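Local atomic coordinates of NanU sialic acid binding protein (Bacteroides fragilis, PDB entry 4L7T), a protein that binds sialic acid with high affinity at the outer membrane as a SusD-family protein, probably handing the sugar to its partner transporter NanO. Residues G200-S205 against I268-N273; N364-V369 against D382-R387; S193-K198 against S243-S248; K189-D194 against W204-T209. All blocks are in the same frame, centred on the assembly; numbering follows the deposited sequence.

Interaction 1. Residues G200-S205 against I268-N273; sequences GRYYWS and IFSIRN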
loop_
_atom_site.group_PDB
_atom_site.type_symbol
_atom_site.label_atom_id
_atom_site.label_comp_id
_atom_site.label_asym_id
_atom_site.label_seq_id
_atom_site.Cartn_x
_atom_site.Cartn_y
_atom_site.Cartn_z
ATOM N N GLY A 200 16.941 -1.556 -10.207
ATOM C CA GLY A 200 15.866 -0.652 -10.527
ATOM C C GLY A 200 14.847 -0.559 -9.351
ATOM O O GLY A 200 14.986 -1.223 -8.365
ATOM N N ARG A 201 13.915 0.372 -9.495
ATOM C CA ARG A 201 12.961 0.702 -8.384
ATOM C C ARG A 201 11.807 -0.308 -8.261
ATOM O O ARG A 201 11.000 -0.162 -7.343
ATOM C CB ARG A 201 12.445 2.124 -8.525
ATOM C CG ARG A 201 13.625 3.228 -8.410
ATOM C CD ARG A 201 13.252 4.556 -9.100
ATOM N NE ARG A 201 14.484 5.374 -9.207
ATOM C CZ ARG A 201 14.923 6.251 -8.292
ATOM N NH1 ARG A 201 14.244 6.477 -7.140
ATOM N NH2 ARG A 201 16.071 6.946 -8.528
ATOM N N TYR A 202 11.801 -1.323 -9.159
ATOM C CA TYR A 202 10.853 -2.415 -9.013
ATOM C C TYR A 202 11.481 -3.668 -8.445
ATOM O O TYR A 202 10.815 -4.725 -8.466
ATOM C CB TYR A 202 10.338 -2.815 -10.386
ATOM C CG TYR A 202 9.781 -1.823 -11.309
ATOM C CD1 TYR A 202 8.503 -1.306 -11.105
ATOM C CD2 TYR A 202 10.465 -1.476 -12.476
ATOM C CE1 TYR A 202 7.932 -0.443 -12.005
ATOM C CE2 TYR A 202 9.885 -0.602 -13.402
ATOM C CZ TYR A 202 8.615 -0.102 -13.152
ATOM O OH TYR A 202 8.002 0.767 -14.000
ATOM N N TYR A 203 12.674 -3.563 -7.831
ATOM C CA TYR A 203 13.343 -4.586 -7.065
ATOM C C TYR A 203 13.686 -4.037 -5.724
ATOM O O TYR A 203 13.976 -2.802 -5.603
ATOM C CB TYR A 203 14.654 -5.107 -7.784
ATOM C CG TYR A 203 14.248 -6.006 -8.963
ATOM C CD1 TYR A 203 14.181 -7.369 -8.795
ATOM C CD2 TYR A 203 13.856 -5.447 -10.152
ATOM C CE1 TYR A 203 13.749 -8.199 -9.835
ATOM C CE2 TYR A 203 13.384 -6.285 -11.223
ATOM C CZ TYR A 203 13.319 -7.631 -11.010
ATOM O OH TYR A 203 12.911 -8.474 -12.043
ATOM N N TRP A 204 13.773 -4.916 -4.728
ATOM C CA TRP A 204 14.076 -4.457 -3.395
ATOM C C TRP A 204 15.505 -3.855 -3.308
ATOM O O TRP A 204 16.407 -4.240 -4.072
ATOM C CB TRP A 204 13.874 -5.623 -2.401
ATOM C CG TRP A 204 13.718 -5.156 -0.986
ATOM C CD1 TRP A 204 14.691 -4.935 -0.098
ATOM C CD2 TRP A 204 12.468 -4.800 -0.346
ATOM N NE1 TRP A 204 14.130 -4.515 1.154
ATOM C CE2 TRP A 204 12.773 -4.471 1.007
ATOM C CE3 TRP A 204 11.137 -4.830 -0.756
ATOM C CZ2 TRP A 204 11.779 -4.063 1.948
ATOM C CZ3 TRP A 204 10.123 -4.422 0.197
ATOM C CH2 TRP A 204 10.469 -4.040 1.500
ATOM N N SER A 205 15.704 -2.897 -2.416
ATOM C CA SER A 205 17.007 -2.125 -2.347
ATOM C C SER A 205 17.182 -1.679 -0.888
ATOM O O SER A 205 16.262 -1.863 -0.050
ATOM C CB SER A 205 16.941 -0.900 -3.253
ATOM O OG SER A 205 15.980 0.026 -2.765
ATOM N N ILE A 268 10.516 4.480 -4.535
ATOM C CA ILE A 268 11.506 3.723 -3.778
ATOM C C ILE A 268 11.291 2.250 -4.057
ATOM O O ILE A 268 12.263 1.577 -4.442
ATOM C CB ILE A 268 11.521 4.056 -2.252
ATOM C CG1 ILE A 268 11.873 5.547 -2.070
ATOM C CG2 ILE A 268 12.398 3.060 -1.479
ATOM C CD1 ILE A 268 11.651 5.954 -0.532
ATOM N N PHE A 269 10.048 1.751 -3.951
ATOM C CA PHE A 269 9.846 0.324 -4.370
ATOM C C PHE A 269 8.411 0.191 -4.926
ATOM O O PHE A 269 7.481 0.745 -4.318
ATOM C CB PHE A 269 10.061 -0.622 -3.172
ATOM C CG PHE A 269 9.754 -2.039 -3.477
ATOM C CD1 PHE A 269 10.451 -2.686 -4.495
ATOM C CD2 PHE A 269 8.742 -2.714 -2.829
ATOM C CE1 PHE A 269 10.145 -4.032 -4.840
ATOM C CE2 PHE A 269 8.413 -4.058 -3.180
ATOM C CZ PHE A 269 9.133 -4.700 -4.204
ATOM N N SER A 270 8.248 -0.361 -6.136
ATOM C CA SER A 270 6.910 -0.482 -6.745
ATOM C C SER A 270 6.755 -1.868 -7.275
ATOM O O SER A 270 7.738 -2.507 -7.631
ATOM C CB SER A 270 6.815 0.533 -7.866
ATOM O OG SER A 270 5.548 0.640 -8.489
ATOM N N ILE A 271 5.514 -2.343 -7.290
ATOM C CA ILE A 271 5.166 -3.618 -7.955
ATOM C C ILE A 271 4.979 -3.339 -9.409
ATOM O O ILE A 271 4.190 -2.539 -9.820
ATOM C CB ILE A 271 3.870 -4.140 -7.354
ATOM C CG1 ILE A 271 4.027 -4.412 -5.872
ATOM C CG2 ILE A 271 3.468 -5.454 -8.114
ATOM C CD1 ILE A 271 5.028 -5.319 -5.441
ATOM N N ARG A 272 5.781 -3.981 -10.288
ATOM C CA ARG A 272 5.704 -3.748 -11.689
ATOM C C ARG A 272 4.675 -4.698 -12.308
ATOM O O ARG A 272 4.788 -5.928 -12.165
ATOM C CB ARG A 272 7.044 -3.988 -12.467
ATOM C CG ARG A 272 6.901 -3.389 -13.974
ATOM C CD ARG A 272 8.107 -3.620 -14.902
ATOM N NE ARG A 272 8.247 -5.028 -15.228
ATOM C CZ ARG A 272 8.164 -5.553 -16.449
ATOM N NH1 ARG A 272 7.989 -4.783 -17.524
ATOM N NH2 ARG A 272 8.281 -6.865 -16.588
ATOM N N ASN A 273 3.714 -4.051 -12.915
ATOM C CA ASN A 273 2.661 -4.641 -13.739
ATOM C C ASN A 273 3.014 -4.302 -15.205
ATOM O O ASN A 273 3.578 -3.227 -15.552
ATOM C CB ASN A 273 1.258 -4.093 -13.330
ATOM C CG ASN A 273 0.941 -4.366 -11.858
ATOM O OD1 ASN A 273 0.610 -3.415 -11.103
ATOM N ND2 ASN A 273 1.173 -5.612 -11.370
HETATM O O HOH W 1 8.318 -5.271 -8.143
HETATM O O HOH W 2 13.671 -0.755 -3.808
#
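A type I beta turn, Gly-200 to Tyr-203, is stitched here to the bulged strand 267-271 by Ser-270 N, which donates to Arg-201 O (3.0 Å) in the plane of that carbonyl. The same oxygen also receives a CA-H...O contact from Phe-269 CA (3.2 Å). Beyond the turn, Trp-204 brings the CE3 and CZ3 edge of its indole over a face of the Phe-269 ring, a T-shaped pair with centroids 5.0 Å apart and planes at 63°. Phe-269 belongs to a classic beta bulge, in which it and Ile-268 stand opposite the single residue Tyr-386 of the antiparallel strand 383-387; its CG, anti to the backbone N (chi1 175°), turns the ring toward Tyr-203 and Trp-204. At the far end Arg-272 lays CB over the Tyr-202 ring, 3.7 Å from its centroid, a CH-pi contact that uses the aliphatic part of the arginine while its guanidinium pairs with Glu-277. Tyr-202 OH hydrogen-bonds Asp-382 OD2. Two waters fill in where backbones stand apart: water 1 donates to Tyr-202 O and Ser-270 O, and water 2 donates to Tyr-203 O and Ile-268 O while accepting from Ser-205 OG (2.7 Å).

Interaction 2. Residues N364-V369 against D382-R387; sequences NKYQGV and DYPIYR
Pro-384 CD lies at the edge of the Tyr-366 ring, near its plane and 4.0 Å from Tyr-366 CE1, while CG of the adjacent Lys-365 sits over the centre of one face, 4.0 Å above the plane. The tyrosine hydroxyl in turn lies at the edge of the Tyr-383 ring, with Tyr-366 OH 3.6 Å from Tyr-383 CE1. The contact joins the loop that follows the hairpin strand 356-363 to strand 383-387, whose own classic beta bulge at Ile-385 and Tyr-386 faces Phe-269 of the adjoining antiparallel strand. No hydrogen bond crosses between 364-369 and 382-387, so the meeting rests on packing of a long aromatic side chain against a proline and a second tyrosine. Tyr-366 suits this buried place because its ring is apolar where it meets Pro-384, while its hydroxyl is satisfied by Phe-466 O. The CA atoms of Tyr-366 and Asp-382, the nearest pair, are 8.5 Å apart, and it is the length of the tyrosine that makes the contact. Two cations also converge on one acid: both form salt bridges with Glu-467 OE2, which brings Lys-365 NZ and Arg-387 NH2 within 4.4 Å of each other.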
loop_
_atom_site.group_PDB
_atom_site.type_symbol
_atom_site.label_atom_id
_atom_site.label_comp_id
_atom_site.label_asym_id
_atom_site.label_seq_id
_atom_site.Cartn_x
_atom_site.Cartn_y
_atom_site.Cartn_z
ATOM N N ASN A 364 -9.293 7.824 -9.908
ATOM C CA ASN A 364 -8.585 8.316 -11.126
ATOM C C ASN A 364 -7.056 8.244 -11.000
ATOM O O ASN A 364 -6.295 8.729 -11.858
ATOM C CB ASN A 364 -9.003 9.726 -11.424
ATOM C CG ASN A 364 -8.658 10.180 -12.872
ATOM O OD1 ASN A 364 -8.773 9.418 -13.864
ATOM N ND2 ASN A 364 -8.151 11.416 -12.964
ATOM N N LYS A 365 -6.622 7.652 -9.910
ATOM C CA LYS A 365 -5.145 7.611 -9.653
ATOM C C LYS A 365 -4.422 6.674 -10.645
ATOM O O LYS A 365 -3.252 6.931 -11.006
ATOM C CB LYS A 365 -4.853 7.156 -8.216
ATOM C CG LYS A 365 -3.307 7.146 -7.924
ATOM C CD LYS A 365 -3.053 7.077 -6.412
ATOM C CE LYS A 365 -3.236 8.501 -5.719
ATOM N NZ LYS A 365 -2.890 8.378 -4.191
ATOM N N TYR A 366 -5.114 5.623 -11.102
ATOM C CA TYR A 366 -4.518 4.575 -11.976
ATOM C C TYR A 366 -5.355 4.542 -13.247
ATOM O O TYR A 366 -6.537 4.053 -13.252
ATOM C CB TYR A 366 -4.505 3.228 -11.331
ATOM C CG TYR A 366 -3.850 3.165 -9.932
ATOM C CD1 TYR A 366 -2.508 3.366 -9.785
ATOM C CD2 TYR A 366 -4.604 2.971 -8.827
ATOM C CE1 TYR A 366 -1.862 3.349 -8.491
ATOM C CE2 TYR A 366 -4.050 2.940 -7.513
ATOM C CZ TYR A 366 -2.689 3.162 -7.360
ATOM O OH TYR A 366 -2.113 3.070 -6.142
ATOM N N GLN A 367 -4.806 5.158 -14.290
ATOM C CA GLN A 367 -5.620 5.371 -15.524
ATOM C C GLN A 367 -5.308 4.334 -16.585
ATOM O O GLN A 367 -6.007 4.286 -17.555
ATOM C CB GLN A 367 -5.535 6.798 -16.052
ATOM C CG GLN A 367 -6.034 7.832 -15.082
ATOM C CD GLN A 367 -5.927 9.228 -15.565
ATOM O OE1 GLN A 367 -5.441 10.115 -14.867
ATOM N NE2 GLN A 367 -6.469 9.473 -16.721
ATOM N N GLY A 368 -4.324 3.454 -16.349
ATOM C CA GLY A 368 -4.004 2.419 -17.363
ATOM C C GLY A 368 -3.578 3.034 -18.685
ATOM O O GLY A 368 -3.102 4.175 -18.733
ATOM N N VAL A 369 -3.760 2.272 -19.768
ATOM C CA VAL A 369 -3.257 2.667 -21.072
ATOM C C VAL A 369 -4.267 2.079 -22.048
ATOM O O VAL A 369 -4.816 0.989 -21.807
ATOM C CB VAL A 369 -1.829 2.129 -21.279
ATOM C CG1 VAL A 369 -1.705 0.604 -21.117
ATOM C CG2 VAL A 369 -1.152 2.704 -22.596
ATOM N N ASP A 382 1.931 0.576 -12.451
ATOM C CA ASP A 382 2.581 -0.101 -11.380
ATOM C C ASP A 382 1.795 0.237 -10.073
ATOM O O ASP A 382 1.082 1.205 -10.054
ATOM C CB ASP A 382 3.998 0.457 -11.253
ATOM C CG ASP A 382 4.796 0.235 -12.516
ATOM O OD1 ASP A 382 4.643 -0.868 -13.136
ATOM O OD2 ASP A 382 5.562 1.180 -12.880
ATOM N N TYR A 383 1.924 -0.632 -9.094
ATOM C CA TYR A 383 1.319 -0.383 -7.770
ATOM C C TYR A 383 2.481 0.029 -6.841
ATOM O O TYR A 383 3.226 -0.790 -6.390
ATOM C CB TYR A 383 0.562 -1.641 -7.281
ATOM C CG TYR A 383 -0.046 -1.421 -5.933
ATOM C CD1 TYR A 383 -0.974 -0.374 -5.807
ATOM C CD2 TYR A 383 0.263 -2.226 -4.902
ATOM C CE1 TYR A 383 -1.582 -0.115 -4.530
ATOM C CE2 TYR A 383 -0.300 -1.989 -3.594
ATOM C CZ TYR A 383 -1.260 -0.937 -3.488
ATOM O OH TYR A 383 -1.733 -0.745 -2.189
ATOM N N PRO A 384 2.517 1.314 -6.397
ATOM C CA PRO A 384 3.721 1.738 -5.599
ATOM C C PRO A 384 3.577 1.244 -4.177
ATOM O O PRO A 384 2.475 1.311 -3.612
ATOM C CB PRO A 384 3.666 3.272 -5.570
ATOM C CG PRO A 384 2.256 3.641 -5.931
ATOM C CD PRO A 384 1.703 2.436 -6.821
ATOM N N ILE A 385 4.626 0.717 -3.607
ATOM C CA ILE A 385 4.664 0.316 -2.199
ATOM C C ILE A 385 5.279 1.421 -1.347
ATOM O O ILE A 385 4.713 1.801 -0.308
ATOM C CB ILE A 385 5.528 -1.022 -2.032
ATOM C CG1 ILE A 385 4.871 -2.140 -2.882
ATOM C CG2 ILE A 385 5.714 -1.397 -0.615
ATOM C CD1 ILE A 385 3.379 -2.574 -2.446
ATOM N N TYR A 386 6.441 1.950 -1.795
ATOM C CA TYR A 386 7.116 3.021 -1.051
ATOM C C TYR A 386 7.518 4.099 -2.016
ATOM O O TYR A 386 8.163 3.832 -3.081
ATOM C CB TYR A 386 8.395 2.540 -0.403
ATOM C CG TYR A 386 8.182 1.563 0.732
ATOM C CD1 TYR A 386 7.224 1.762 1.697
ATOM C CD2 TYR A 386 9.033 0.430 0.863
ATOM C CE1 TYR A 386 7.068 0.906 2.762
ATOM C CE2 TYR A 386 8.877 -0.429 1.937
ATOM C CZ TYR A 386 7.900 -0.183 2.884
ATOM O OH TYR A 386 7.824 -1.096 3.952
ATOM N N ARG A 387 7.081 5.332 -1.691
ATOM C CA ARG A 387 7.629 6.474 -2.462
ATOM C C ARG A 387 8.053 7.591 -1.598
ATOM O O ARG A 387 7.880 7.507 -0.401
ATOM C CB ARG A 387 6.673 6.937 -3.491
ATOM C CG ARG A 387 5.405 7.317 -3.017
ATOM C CD ARG A 387 4.470 7.461 -4.268
ATOM N NE ARG A 387 3.045 7.821 -3.868
ATOM C CZ ARG A 387 2.614 9.049 -3.580
ATOM N NH1 ARG A 387 3.474 10.122 -3.565
ATOM N NH2 ARG A 387 1.340 9.217 -3.186
#

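Interaction 3. Residues S193-K198 against S243-S248; sequences SDYSFK and SNANVS. With EDO (1,2-ethanediol), chain G.
This is a surface contact, a packing of two aromatic side chains against the C-terminal end of helix 227-244 and the chain just after it, made from the loop leaving helix 173-191 with no direct hydrogen bond between the segments. Asn-244 sets CB over a face of the Tyr-195 ring, 3.7 Å from the centroid and 15° off the normal, a CH-pi contact. Its amide stands nearly upright on that ring, the planes 80° apart, with OD1 3.8 Å from Tyr-195 CE2. A tyrosine serves well at such a margin, since its face takes up the aliphatic CB while its hydroxyl hydrogen-bonds Ser-240 OG one turn back on the helix. Further along, Phe-197 presents its ring edge to Val-247, Phe-197 CZ lying 4.3 Å from Val-247 CG1. Water 3 joins the backbones, donating to Tyr-195 O and accepting from Asn-246 N (2.8 Å). A 1,2-ethanediol, probably from the crystallisation liquor, takes a hydrogen bond from Phe-197 N through O1 (2.9 Å). The loop is shaped by Asp-194 OD1, which receives Ser-196 N on its anti side (3.0 Å) and Ser-196 OG on its syn side (2.7 Å), both somewhat out of the carboxylate plane. The first bond closes an Asx turn; in the other segment the chain bends through an inverse gamma turn centred on Asn-246.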
loop_
_atom_site.group_PDB
_atom_site.type_symbol
_atom_site.label_atom_id
_atom_site.label_comp_id
_atom_site.label_asym_id
_atom_site.label_seq_id
_atom_site.Cartn_x
_atom_site.Cartn_y
_atom_site.Cartn_z
ATOM N N SER A 193 26.790 -0.247 2.677
ATOM C CA SER A 193 26.501 1.132 2.420
ATOM C C SER A 193 25.966 1.385 1.017
ATOM O O SER A 193 25.951 2.533 0.587
ATOM C CB SER A 193 27.775 1.978 2.616
ATOM O OG SER A 193 28.799 1.497 1.789
ATOM N N ASP A 194 25.516 0.344 0.290
ATOM C CA ASP A 194 25.065 0.530 -1.096
ATOM C C ASP A 194 23.583 0.949 -1.084
ATOM O O ASP A 194 22.699 0.091 -0.887
ATOM C CB ASP A 194 25.293 -0.809 -1.852
ATOM C CG ASP A 194 24.941 -0.756 -3.326
ATOM O OD1 ASP A 194 24.530 0.303 -3.831
ATOM O OD2 ASP A 194 25.107 -1.771 -4.077
ATOM N N TYR A 195 23.307 2.224 -1.328
ATOM C CA TYR A 195 21.915 2.694 -1.479
ATOM C C TYR A 195 21.463 2.776 -2.917
ATOM O O TYR A 195 20.434 3.417 -3.238
ATOM C CB TYR A 195 21.765 4.102 -0.803
ATOM C CG TYR A 195 21.552 4.053 0.689
ATOM C CD1 TYR A 195 20.284 4.334 1.227
ATOM C CD2 TYR A 195 22.569 3.692 1.549
ATOM C CE1 TYR A 195 20.074 4.318 2.573
ATOM C CE2 TYR A 195 22.334 3.603 2.980
ATOM C CZ TYR A 195 21.052 3.922 3.443
ATOM O OH TYR A 195 20.821 3.835 4.827
ATOM N N SER A 196 22.197 2.153 -3.850
ATOM C CA SER A 196 21.779 2.238 -5.225
ATOM C C SER A 196 20.549 1.354 -5.460
ATOM O O SER A 196 20.310 0.372 -4.736
ATOM C CB SER A 196 22.918 1.779 -6.191
ATOM O OG SER A 196 23.073 0.368 -6.088
ATOM N N PHE A 197 19.813 1.674 -6.511
ATOM C CA PHE A 197 18.766 0.723 -6.941
ATOM C C PHE A 197 19.403 -0.216 -8.010
ATOM O O PHE A 197 19.235 0.010 -9.203
ATOM C CB PHE A 197 17.620 1.503 -7.504
ATOM C CG PHE A 197 16.994 2.425 -6.480
ATOM C CD1 PHE A 197 16.032 1.934 -5.589
ATOM C CD2 PHE A 197 17.316 3.781 -6.452
ATOM C CE1 PHE A 197 15.424 2.783 -4.644
ATOM C CE2 PHE A 197 16.737 4.654 -5.492
ATOM C CZ PHE A 197 15.761 4.143 -4.599
ATOM N N LYS A 198 20.114 -1.211 -7.542
ATOM C CA LYS A 198 20.958 -2.009 -8.483
ATOM C C LYS A 198 20.159 -2.605 -9.618
ATOM O O LYS A 198 20.581 -2.567 -10.790
ATOM C CB LYS A 198 21.699 -3.069 -7.705
ATOM C CG LYS A 198 22.571 -3.968 -8.592
ATOM C CD LYS A 198 23.151 -5.039 -7.675
ATOM C CE LYS A 198 24.187 -5.935 -8.466
ATOM N NZ LYS A 198 24.782 -6.970 -7.593
ATOM N N SER A 243 19.250 11.362 2.986
ATOM C CA SER A 243 20.643 11.708 2.719
ATOM C C SER A 243 21.194 10.915 1.559
ATOM O O SER A 243 21.782 11.514 0.651
ATOM C CB SER A 243 21.498 11.506 3.968
ATOM O OG SER A 243 21.502 10.161 4.439
ATOM N N ASN A 244 21.004 9.592 1.589
ATOM C CA ASN A 244 21.822 8.701 0.682
ATOM C C ASN A 244 21.180 8.148 -0.572
ATOM O O ASN A 244 21.905 7.560 -1.449
ATOM C CB ASN A 244 22.367 7.512 1.455
ATOM C CG ASN A 244 23.205 7.939 2.692
ATOM O OD1 ASN A 244 23.273 7.181 3.650
ATOM N ND2 ASN A 244 23.720 9.185 2.717
ATOM N N ALA A 245 19.859 8.213 -0.646
ATOM C CA ALA A 245 19.203 7.597 -1.795
ATOM C C ALA A 245 18.892 8.605 -2.880
ATOM O O ALA A 245 18.566 9.794 -2.591
ATOM C CB ALA A 245 17.877 6.927 -1.346
ATOM N N ASN A 246 18.892 8.136 -4.152
ATOM C CA ASN A 246 18.530 9.083 -5.213
ATOM C C ASN A 246 16.994 9.200 -5.379
ATOM O O ASN A 246 16.377 8.446 -6.110
ATOM C CB ASN A 246 19.101 8.647 -6.570
ATOM C CG ASN A 246 18.701 9.627 -7.659
ATOM O OD1 ASN A 246 18.274 10.747 -7.357
ATOM N ND2 ASN A 246 18.783 9.199 -8.889
ATOM N N VAL A 247 16.402 10.106 -4.617
ATOM C CA VAL A 247 14.960 10.273 -4.569
ATOM C C VAL A 247 14.593 11.729 -4.569
ATOM O O VAL A 247 15.381 12.558 -4.078
ATOM C CB VAL A 247 14.370 9.655 -3.252
ATOM C CG1 VAL A 247 14.333 8.045 -3.374
ATOM C CG2 VAL A 247 15.071 10.157 -1.948
ATOM N N SER A 248 13.447 12.058 -5.143
ATOM C CA SER A 248 12.993 13.416 -5.244
ATOM C C SER A 248 11.481 13.378 -5.424
ATOM O O SER A 248 10.973 12.420 -6.055
ATOM C CB SER A 248 13.625 14.006 -6.519
ATOM O OG SER A 248 13.292 15.359 -6.604
HETATM C C1 EDO G . 20.208 4.408 -8.564
HETATM O O1 EDO G . 20.854 3.163 -8.719
HETATM C C2 EDO G . 20.798 5.046 -7.337
HETATM O O2 EDO G . 21.011 6.409 -7.684
HETATM O O HOH W 3 20.042 5.689 -4.795
#

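Interaction 4. Residues K189-D194 against W204-T209; sequences KGFGSD and WSMAAT
Phe-191 holds CG beside its backbone N (chi1 -67°), which swings the ring toward the start of helix 206-223, and Met-206, extended at chi1 but bent at chi2 (61°), folds its thioether back alongside. The ring lies flat against the backbone there: Met-206 N sits over the centre of one face, 3.5 Å above the plane, and Ser-205 C is 3.4 Å from Phe-191 CZ. The edge is occupied too, with Thr-209 OG1 in the ring plane and Trp-204 CD1 4.0 Å from Phe-191 CZ. Met-206 SD approaches obliquely, 5.0 Å from the ring centroid, which makes this a Met-aromatic contact. It lies at the connection between the two consecutive helices 173-191 and 206-223: the first ends at Phe-191, a type II' beta turn runs to Asp-194, and Ser-205 takes the N-cap position of the second. Gly-192 suits the turn because its positive phi is easy for a residue without a side chain. Near that turn the methionine meets two carbonyls, Met-206 CE at 3.3 Å from Gly-192 O and CB against Asp-194 O. Water 4 accepts from Met-206 N, an amide of the helix's first turn, and donates to Asp-194 O. The tryptophan packs a face on Ala-208 CB. Trp-204 NE1 donates to Thr-209 OG1 (2.8 Å) in a nearly straight bond, and that hydroxyl is further bonded to Ser-187 OG of helix 173-191.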
loop_
_atom_site.group_PDB
_atom_site.type_symbol
_atom_site.label_atom_id
_atom_site.label_comp_id
_atom_site.label_asym_id
_atom_site.label_seq_id
_atom_site.Cartn_x
_atom_site.Cartn_y
_atom_site.Cartn_z
ATOM N N LYS A 189 22.869 -5.599 6.689
ATOM C CA LYS A 189 24.206 -6.192 6.585
ATOM C C LYS A 189 24.514 -6.539 5.123
ATOM O O LYS A 189 25.681 -6.301 4.652
ATOM C CB LYS A 189 24.335 -7.393 7.516
ATOM C CG LYS A 189 25.781 -7.962 7.579
ATOM C CD LYS A 189 25.800 -9.300 8.290
ATOM C CE LYS A 189 27.251 -9.856 8.321
ATOM N NZ LYS A 189 27.904 -9.426 9.550
ATOM N N GLY A 190 23.520 -7.070 4.375
ATOM C CA GLY A 190 23.760 -7.495 2.999
ATOM C C GLY A 190 24.039 -6.276 2.129
ATOM O O GLY A 190 24.989 -6.240 1.310
ATOM N N PHE A 191 23.225 -5.217 2.285
ATOM C CA PHE A 191 23.485 -4.065 1.442
ATOM C C PHE A 191 24.716 -3.266 1.773
ATOM O O PHE A 191 25.239 -2.579 0.876
ATOM C CB PHE A 191 22.275 -3.115 1.457
ATOM C CG PHE A 191 21.049 -3.693 0.811
ATOM C CD1 PHE A 191 21.067 -4.084 -0.570
ATOM C CD2 PHE A 191 19.835 -3.814 1.534
ATOM C CE1 PHE A 191 19.899 -4.598 -1.240
ATOM C CE2 PHE A 191 18.708 -4.338 0.926
ATOM C CZ PHE A 191 18.681 -4.723 -0.467
ATOM N N GLY A 192 25.118 -3.286 3.025
ATOM C CA GLY A 192 26.281 -2.479 3.507
ATOM C C GLY A 192 25.938 -0.983 3.379
ATOM O O GLY A 192 24.893 -0.517 3.858
ATOM N N SER A 193 26.790 -0.247 2.677
ATOM C CA SER A 193 26.501 1.132 2.420
ATOM C C SER A 193 25.966 1.385 1.017
ATOM O O SER A 193 25.951 2.533 0.587
ATOM C CB SER A 193 27.775 1.978 2.616
ATOM O OG SER A 193 28.799 1.497 1.789
ATOM N N ASP A 194 25.516 0.344 0.290
ATOM C CA ASP A 194 25.065 0.530 -1.096
ATOM C C ASP A 194 23.583 0.949 -1.084
ATOM O O ASP A 194 22.699 0.091 -0.887
ATOM C CB ASP A 194 25.293 -0.809 -1.852
ATOM C CG ASP A 194 24.941 -0.756 -3.326
ATOM O OD1 ASP A 194 24.530 0.303 -3.831
ATOM O OD2 ASP A 194 25.107 -1.771 -4.077
ATOM N N TRP A 204 13.773 -4.916 -4.728
ATOM C CA TRP A 204 14.076 -4.457 -3.395
ATOM C C TRP A 204 15.505 -3.855 -3.308
ATOM O O TRP A 204 16.407 -4.240 -4.072
ATOM C CB TRP A 204 13.874 -5.623 -2.401
ATOM C CG TRP A 204 13.718 -5.156 -0.986
ATOM C CD1 TRP A 204 14.691 -4.935 -0.098
ATOM C CD2 TRP A 204 12.468 -4.800 -0.346
ATOM N NE1 TRP A 204 14.130 -4.515 1.154
ATOM C CE2 TRP A 204 12.773 -4.471 1.007
ATOM C CE3 TRP A 204 11.137 -4.830 -0.756
ATOM C CZ2 TRP A 204 11.779 -4.063 1.948
ATOM C CZ3 TRP A 204 10.123 -4.422 0.197
ATOM C CH2 TRP A 204 10.469 -4.040 1.500
ATOM N N SER A 205 15.704 -2.897 -2.416
ATOM C CA SER A 205 17.007 -2.125 -2.347
ATOM C C SER A 205 17.182 -1.679 -0.888
ATOM O O SER A 205 16.262 -1.863 -0.050
ATOM C CB SER A 205 16.941 -0.900 -3.253
ATOM O OG SER A 205 15.980 0.026 -2.765
ATOM N N MET A 206 18.336 -1.086 -0.567
ATOM C CA MET A 206 18.507 -0.535 0.769
ATOM C C MET A 206 17.462 0.506 1.169
ATOM O O MET A 206 17.014 0.461 2.329
ATOM C CB MET A 206 19.945 0.088 0.888
ATOM C CG MET A 206 20.218 0.613 2.268
ATOM S SD MET A 206 20.178 -0.557 3.637
ATOM C CE MET A 206 21.660 -0.050 4.546
ATOM N N ALA A 207 17.077 1.387 0.252
ATOM C CA ALA A 207 16.078 2.419 0.626
ATOM C C ALA A 207 14.736 1.757 1.000
ATOM O O ALA A 207 14.025 2.244 1.850
ATOM C CB ALA A 207 15.860 3.375 -0.474
ATOM N N ALA A 208 14.360 0.663 0.346
ATOM C CA ALA A 208 13.137 -0.057 0.729
ATOM C C ALA A 208 13.313 -0.673 2.137
ATOM O O ALA A 208 12.403 -0.613 2.945
ATOM C CB ALA A 208 12.848 -1.227 -0.305
ATOM N N THR A 209 14.488 -1.258 2.442
ATOM C CA THR A 209 14.733 -1.757 3.783
ATOM C C THR A 209 14.633 -0.649 4.785
ATOM O O THR A 209 14.028 -0.826 5.852
ATOM C CB THR A 209 16.134 -2.488 3.909
ATOM O OG1 THR A 209 15.959 -3.737 3.189
ATOM C CG2 THR A 209 16.480 -2.825 5.346
HETATM O O HOH W 4 20.527 -0.796 -2.345
#

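Overall arrangement
Interactions 1, 3 and 4 all draw on the chain between helices 173-191 and 206-223: interaction 4 closes its two ends on each other, interaction 3 ties its early part to the end of helix 227-244, and interaction 1 ties its later part to strand 267-271. Interaction 2 approaches the same two-stranded sheet through strand 383-387, and meets interaction 1 in the Tyr-202 to Asp-382 hydrogen bond. Three are buried, whereas interaction 3 lies at the surface. Only interaction 1 has a direct hydrogen bond between its segments; waters bridge backbones in 1, 3 and 4, while interaction 2 combines tyrosine packing with cations sharing a glutamate.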